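Local coordinates for protein cytochrome c7 (Geobacter sulfurreducens, PDB 3H4N) that probably carries electrons through its covalently bound haem groups during Fe(III) respiration, at residues A9-V14 with G67-K71. Sequence-based numbering, arbitrary orientation.
Sequences AKNGNV and GECHK. With HEM (protoporphyrin IX containing Fe), chain E.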
loop_
_atom_site.group_PDB
_atom_site.type_symbol
_atom_site.label_atom_id
_atom_site.label_comp_id
_atom_site.label_asym_id
_atom_site.label_seq_id
_atom_site.Cartn_x
_atom_site.Cartn_y
_atom_site.Cartn_z
ATOM N N ALA A 9 -3.430 3.278 12.034
ATOM C CA ALA A 9 -3.905 1.970 12.477
ATOM C C ALA A 9 -3.651 1.885 13.976
ATOM O O ALA A 9 -2.610 2.291 14.456
ATOM C CB ALA A 9 -3.165 0.861 11.722
ATOM N N LYS A 10 -4.604 1.351 14.717
ATOM C CA LYS A 10 -4.493 1.358 16.174
ATOM C C LYS A 10 -3.333 0.490 16.683
ATOM O O LYS A 10 -2.817 0.722 17.770
ATOM C CB LYS A 10 -5.812 0.946 16.812
ATOM C CG LYS A 10 -6.227 -0.470 16.535
ATOM C CD LYS A 10 -7.469 -0.854 17.338
ATOM C CE LYS A 10 -8.660 0.076 17.070
ATOM N NZ LYS A 10 -8.920 0.303 15.606
ATOM N N ASN A 11 -2.931 -0.496 15.883
ATOM C CA ASN A 11 -1.806 -1.389 16.191
ATOM C C ASN A 11 -0.448 -0.886 15.676
ATOM O O ASN A 11 0.557 -1.574 15.789
ATOM C CB ASN A 11 -2.090 -2.808 15.675
ATOM C CG ASN A 11 -2.341 -2.856 14.176
ATOM O OD1 ASN A 11 -3.059 -2.022 13.623
ATOM N ND2 ASN A 11 -1.755 -3.838 13.514
ATOM N N GLY A 12 -0.432 0.330 15.134
ATOM C CA GLY A 12 0.769 1.002 14.674
ATOM C C GLY A 12 0.548 1.538 13.273
ATOM O O GLY A 12 0.145 0.796 12.366
ATOM N N ASN A 13 0.806 2.820 13.066
ATOM C CA ASN A 13 0.627 3.441 11.764
ATOM C C ASN A 13 1.560 2.837 10.715
ATOM O O ASN A 13 2.638 2.359 11.029
ATOM C CB ASN A 13 0.865 4.952 11.840
ATOM C CG ASN A 13 -0.121 5.669 12.744
ATOM O OD1 ASN A 13 -1.209 5.168 13.038
ATOM N ND2 ASN A 13 0.273 6.851 13.212
ATOM N N VAL A 14 1.125 2.887 9.463
ATOM C CA VAL A 14 1.864 2.365 8.336
ATOM C C VAL A 14 2.256 3.528 7.435
ATOM O O VAL A 14 1.405 4.322 7.057
ATOM C CB VAL A 14 0.989 1.384 7.554
ATOM C CG1 VAL A 14 1.748 0.787 6.370
ATOM C CG2 VAL A 14 0.462 0.275 8.460
ATOM N N GLY A 67 4.586 -6.404 11.762
ATOM C CA GLY A 67 5.416 -5.340 12.305
ATOM C C GLY A 67 6.315 -4.659 11.297
ATOM O O GLY A 67 6.858 -3.587 11.579
ATOM N N GLU A 68 6.476 -5.264 10.121
ATOM C CA GLU A 68 7.175 -4.608 9.010
ATOM C C GLU A 68 6.372 -3.443 8.430
ATOM O O GLU A 68 6.958 -2.489 7.916
ATOM C CB GLU A 68 7.557 -5.626 7.931
ATOM C CG GLU A 68 8.580 -6.665 8.397
ATOM C CD GLU A 68 8.817 -7.786 7.393
ATOM O OE1 GLU A 68 9.830 -8.485 7.535
ATOM O OE2 GLU A 68 8.008 -7.978 6.466
ATOM N N CYS A 69 5.042 -3.508 8.515
ATOM C CA CYS A 69 4.205 -2.361 8.158
ATOM C C CYS A 69 3.775 -1.519 9.352
ATOM O O CYS A 69 3.899 -0.296 9.324
ATOM C CB CYS A 69 2.955 -2.821 7.415
ATOM S SG CYS A 69 3.320 -3.380 5.752
ATOM N N HIS A 70 3.227 -2.172 10.372
ATOM C CA HIS A 70 2.644 -1.503 11.550
ATOM C C HIS A 70 3.731 -1.172 12.556
ATOM O O HIS A 70 4.343 -2.068 13.131
ATOM C CB HIS A 70 1.596 -2.429 12.212
ATOM C CG HIS A 70 0.369 -2.640 11.377
ATOM N ND1 HIS A 70 -0.576 -1.655 11.201
ATOM C CD2 HIS A 70 -0.071 -3.715 10.677
ATOM C CE1 HIS A 70 -1.537 -2.113 10.411
ATOM N NE2 HIS A 70 -1.254 -3.360 10.079
ATOM N N LYS A 71 3.951 0.120 12.773
ATOM C CA LYS A 71 5.039 0.587 13.631
ATOM C C LYS A 71 4.517 1.566 14.683
ATOM O O LYS A 71 3.815 2.506 14.369
ATOM C CB LYS A 71 6.154 1.202 12.766
ATOM C CG LYS A 71 6.788 0.150 11.843
ATOM C CD LYS A 71 8.039 0.582 11.121
ATOM C CE LYS A 71 8.600 -0.549 10.269
ATOM N NZ LYS A 71 8.999 -1.758 11.053
HETATM C CHA HEM E . -5.048 -2.355 8.955
HETATM C CHB HEM E . -3.445 -5.930 11.796
HETATM C CHC HEM E . -0.230 -6.974 8.373
HETATM C CHD HEM E . -0.939 -2.655 6.402
HETATM C C1A HEM E . -4.932 -3.219 10.020
HETATM C C2A HEM E . -5.774 -3.254 11.200
HETATM C C3A HEM E . -5.316 -4.249 11.982
HETATM C C4A HEM E . -4.189 -4.869 11.314
HETATM C CMA HEM E . -5.842 -4.693 13.357
HETATM C CAA HEM E . -6.944 -2.281 11.492
HETATM C CBA HEM E . -6.365 -1.064 12.215
HETATM C CGA HEM E . -7.381 -0.004 12.580
HETATM O O1A HEM E . -8.454 0.085 11.944
HETATM O O2A HEM E . -7.099 0.797 13.497
HETATM C C1B HEM E . -2.448 -6.569 11.079
HETATM C C2B HEM E . -1.840 -7.839 11.413
HETATM C C3B HEM E . -0.945 -8.127 10.465
HETATM C C4B HEM E . -0.995 -7.047 9.503
HETATM C CMB HEM E . -2.178 -8.627 12.701
HETATM C CAB HEM E . -0.051 -9.378 10.320
HETATM C CBB HEM E . -0.707 -10.583 10.302
HETATM C C1C HEM E . -0.088 -5.875 7.555
HETATM C C2C HEM E . 0.933 -5.692 6.538
HETATM C C3C HEM E . 0.742 -4.470 6.005
HETATM C C4C HEM E . -0.411 -3.875 6.647
HETATM C CMC HEM E . 2.026 -6.724 6.218
HETATM C CAC HEM E . 1.539 -3.761 4.884
HETATM C CBC HEM E . 1.793 -4.420 3.720
HETATM C C1D HEM E . -2.134 -2.211 6.883
HETATM C C2D HEM E . -2.762 -1.018 6.422
HETATM C C3D HEM E . -4.045 -0.934 7.179
HETATM C C4D HEM E . -4.073 -2.078 8.043
HETATM C CMD HEM E . -2.239 -0.044 5.374
HETATM C CAD HEM E . -5.101 0.156 7.010
HETATM C CBD HEM E . -4.841 1.447 7.790
HETATM C CGD HEM E . -5.802 2.577 7.388
HETATM O O1D HEM E . -6.531 2.454 6.373
HETATM O O2D HEM E . -5.889 3.646 8.063
HETATM N NA HEM E . -3.974 -4.200 10.120
HETATM N NB HEM E . -1.920 -6.117 9.888
HETATM N NC HEM E . -0.868 -4.741 7.593
HETATM N ND HEM E . -2.921 -2.811 7.848
HETATM FE FE HEM E . -2.429 -4.497 8.849
HETATM O O HOH W 1 1.854 4.545 15.327
#
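His70 presents ND1 to the carbonyl of Gly12, and the hydrogen bond to Gly12 O (2.8 Å, 160° at the hydrogen) lies within both the imidazole plane and the carbonyl plane. NE2, across the ring, binds the haem iron at 2.0 Å. With both nitrogens held, the imidazole can hardly turn, and the bond at ND1 would be expected to make it a stronger donor to iron. Asn11 approaches over one face: its CG sits between the backbone N and the carbonyl carbon (chi1 58°), which lays ND2 3.2 Å above the plane, over the ring centre, with amide and ring planes 45° apart. Replacing Asn11 with alanine would probably strip this imidazole face of its amide and open a gap over the porphyrin face at CHB, the meso carbon above which ND2 lies. Ala9 brings only a methyl to the ring edge, CB lying 3.6 Å from His70 CE1, and Val14 CG2 meets ND1 obliquely, its branched side chain also reaching Cys69. Such an axial histidine directly after a haem-linked cysteine is the end of the CXXCH motif of c-type cytochromes: Cys69 SG is bonded to haem CAC, and His49 supplies the second axial ligand of the same iron. Gly12 closes a type I turn begun at Ala9; its backbone angles call for glycine, since they would jam a CB against the preceding carbonyl oxygen, and a CB would clash with Lys71 N. Beyond it, Lys71 N donates to Asn13 O at 3.1 Å, and a water bridges Asn13 N to Lys71 O. The Asn13 side chain turns back to accept from Ala9 N through OD1, bracing the loop, while the long, flexible Lys10 bends so that NZ, together with its own backbone N, grips propionate oxygen O2A of the haem.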